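Local coordinates for CurK, CurL fusion protein (Moorea producens 3L, PDB 4MYZ), which joins the C-terminal docking domain of CurK to the N-terminal docking domain of CurL, whose pairing probably brings these modules together so that the curacin A intermediate can be handed on, at residues B[21-26]-B[57-62]. Numbering follows the deposited sequence.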
loop_
_atom_site.group_PDB
_atom_site.type_symbol
_atom_site.label_atom_id
_atom_site.label_comp_id
_atom_site.label_asym_id
_atom_site.label_seq_id
_atom_site.Cartn_x
_atom_site.Cartn_y
_atom_site.Cartn_z
ATOM N N SER B 21 7.903 3.239 7.963
ATOM C CA SER B 21 7.255 4.337 7.276
ATOM C C SER B 21 5.978 3.868 6.558
ATOM O O SER B 21 4.968 4.581 6.543
ATOM C CB SER B 21 8.202 4.962 6.270
ATOM O OG SER B 21 9.276 5.641 6.924
ATOM N N VAL B 22 6.034 2.690 5.939
ATOM C CA VAL B 22 4.861 2.096 5.326
ATOM C C VAL B 22 3.761 1.915 6.382
ATOM O O VAL B 22 2.596 2.233 6.156
ATOM C CB VAL B 22 5.249 0.786 4.632
ATOM C CG1 VAL B 22 4.036 -0.085 4.336
ATOM C CG2 VAL B 22 6.009 1.115 3.366
ATOM N N LEU B 23 4.118 1.365 7.527
ATOM C CA LEU B 23 3.123 1.130 8.576
ATOM C C LEU B 23 2.493 2.434 9.069
ATOM O O LEU B 23 1.282 2.522 9.292
ATOM C CB LEU B 23 3.714 0.331 9.733
ATOM C CG LEU B 23 4.086 -1.093 9.388
ATOM C CD1 LEU B 23 4.898 -1.731 10.506
ATOM C CD2 LEU B 23 2.851 -1.941 9.158
ATOM N N GLN B 24 3.317 3.464 9.224
ATOM C CA GLN B 24 2.792 4.768 9.610
ATOM C C GLN B 24 1.808 5.307 8.569
ATOM O O GLN B 24 0.776 5.902 8.901
ATOM C CB GLN B 24 3.930 5.764 9.794
ATOM C CG GLN B 24 4.843 5.523 10.995
ATOM C CD GLN B 24 6.179 6.258 10.816
ATOM O OE1 GLN B 24 6.274 7.219 10.049
ATOM N NE2 GLN B 24 7.219 5.777 11.477
ATOM N N GLU B 25 2.115 5.131 7.292
ATOM C CA GLU B 25 1.192 5.584 6.272
ATOM C C GLU B 25 -0.102 4.786 6.275
ATOM O O GLU B 25 -1.166 5.363 6.073
ATOM C CB GLU B 25 1.818 5.548 4.885
ATOM C CG GLU B 25 1.245 6.574 3.945
ATOM C CD GLU B 25 1.556 8.018 4.357
ATOM O OE1 GLU B 25 0.745 8.877 4.030
ATOM O OE2 GLU B 25 2.619 8.291 4.968
ATOM N N ILE B 26 -0.011 3.476 6.527
ATOM C CA ILE B 26 -1.214 2.636 6.602
ATOM C C ILE B 26 -2.126 3.079 7.751
ATOM O O ILE B 26 -3.349 3.151 7.596
ATOM C CB ILE B 26 -0.845 1.152 6.733
ATOM C CG1 ILE B 26 -0.170 0.655 5.453
ATOM C CG2 ILE B 26 -2.074 0.334 7.016
ATOM C CD1 ILE B 26 0.420 -0.715 5.549
ATOM N N LEU B 57 4.725 -5.424 4.060
ATOM C CA LEU B 57 4.326 -5.554 2.669
ATOM C C LEU B 57 2.947 -6.206 2.556
ATOM O O LEU B 57 2.151 -5.849 1.708
ATOM C CB LEU B 57 5.379 -6.341 1.852
ATOM C CG LEU B 57 5.152 -6.347 0.327
ATOM C CD1 LEU B 57 5.127 -4.966 -0.262
ATOM C CD2 LEU B 57 6.268 -7.227 -0.282
ATOM N N GLN B 58 2.670 -7.180 3.407
ATOM C CA GLN B 58 1.336 -7.801 3.443
ATOM C C GLN B 58 0.295 -6.774 3.839
ATOM O O GLN B 58 -0.790 -6.706 3.231
ATOM C CB GLN B 58 1.310 -8.981 4.411
ATOM C CG GLN B 58 2.017 -10.220 3.839
ATOM C CD GLN B 58 2.231 -11.317 4.863
ATOM O OE1 GLN B 58 2.447 -11.074 6.034
ATOM N NE2 GLN B 58 2.301 -12.557 4.361
ATOM N N ARG B 59 0.579 -6.013 4.903
ATOM C CA ARG B 59 -0.352 -4.962 5.286
ATOM C C ARG B 59 -0.533 -3.917 4.183
ATOM O O ARG B 59 -1.623 -3.375 4.001
ATOM C CB ARG B 59 0.043 -4.301 6.597
ATOM C CG ARG B 59 -0.005 -5.190 7.808
ATOM C CD ARG B 59 -0.061 -4.316 9.039
ATOM N NE ARG B 59 -0.072 -5.032 10.310
ATOM C CZ ARG B 59 -1.151 -5.507 10.903
ATOM N NH1 ARG B 59 -2.338 -5.434 10.325
ATOM N NH2 ARG B 59 -1.032 -6.055 12.110
ATOM N N ALA B 60 0.538 -3.632 3.451
ATOM C CA ALA B 60 0.470 -2.668 2.346
ATOM C C ALA B 60 -0.467 -3.159 1.282
ATOM O O ALA B 60 -1.221 -2.355 0.741
ATOM C CB ALA B 60 1.819 -2.386 1.760
ATOM N N LEU B 61 -0.439 -4.441 0.937
ATOM C CA LEU B 61 -1.358 -4.957 -0.075
ATOM C C LEU B 61 -2.806 -4.736 0.363
ATOM O O LEU B 61 -3.640 -4.310 -0.414
ATOM C CB LEU B 61 -1.081 -6.440 -0.337
ATOM C CG LEU B 61 -2.018 -7.100 -1.346
ATOM C CD1 LEU B 61 -2.027 -6.347 -2.657
ATOM C CD2 LEU B 61 -1.647 -8.567 -1.507
ATOM N N ILE B 62 -3.090 -5.082 1.621
ATOM C CA ILE B 62 -4.472 -4.922 2.136
ATOM C C ILE B 62 -4.885 -3.439 2.063
ATOM O O ILE B 62 -5.990 -3.122 1.605
ATOM C CB ILE B 62 -4.573 -5.479 3.561
ATOM C CG1 ILE B 62 -4.412 -6.997 3.537
ATOM C CG2 ILE B 62 -5.877 -5.090 4.215
ATOM C CD1 ILE B 62 -4.163 -7.614 4.883
#
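Val-22, Leu-23 and Ile-26 touch Arg-59 and Ala-60 across two helical segments, 21-26 and 57-62, whose axes run in the same sense at 30° and approach to 9.7 Å, with the CA atoms of Ile-26 and Ala-60 7.0 Å apart. Ile-26 makes the closest approach: its CD1 lies 3.6 Å from both Arg-59 C and Ala-60 N, so it rests on the peptide link between the two residues. The same methyl, Ile-26 CD1, also meets the arginine side chain, 3.8 Å from Arg-59 CB. The reach follows from the torsions, with CG1 anti to the carbonyl carbon (chi1 -67°) and the chain then extended to CD1. Val-22, one turn earlier, directs CG1 at the small methyl of Ala-60, 4.1 Å from its CB. The short side chain of Ala-60 thus receives two branched residues, CD1 of Ile-26 lying 4.4 Å from its CB. Helix 15-32 comes from the CurK part and helix 56-71 from the CurL part, so the contact pairs the two docking domains of a class 2 complex; their fusion into one chain is engineered, and 34-49 is not modelled. A second subunit packs against the pair, its Leu-61 on Val-22, and its Arg-68 forms a salt bridge with Glu-25. At the exposed margin Leu-23 and Arg-59 meet at a slant, Leu-23 CD2 standing 3.8 Å from Arg-59 CD. There the aliphatic part of the arginine, extended from CG to NE, supplies the apolar surface, while Leu-54 of the preceding loop also touches this side chain.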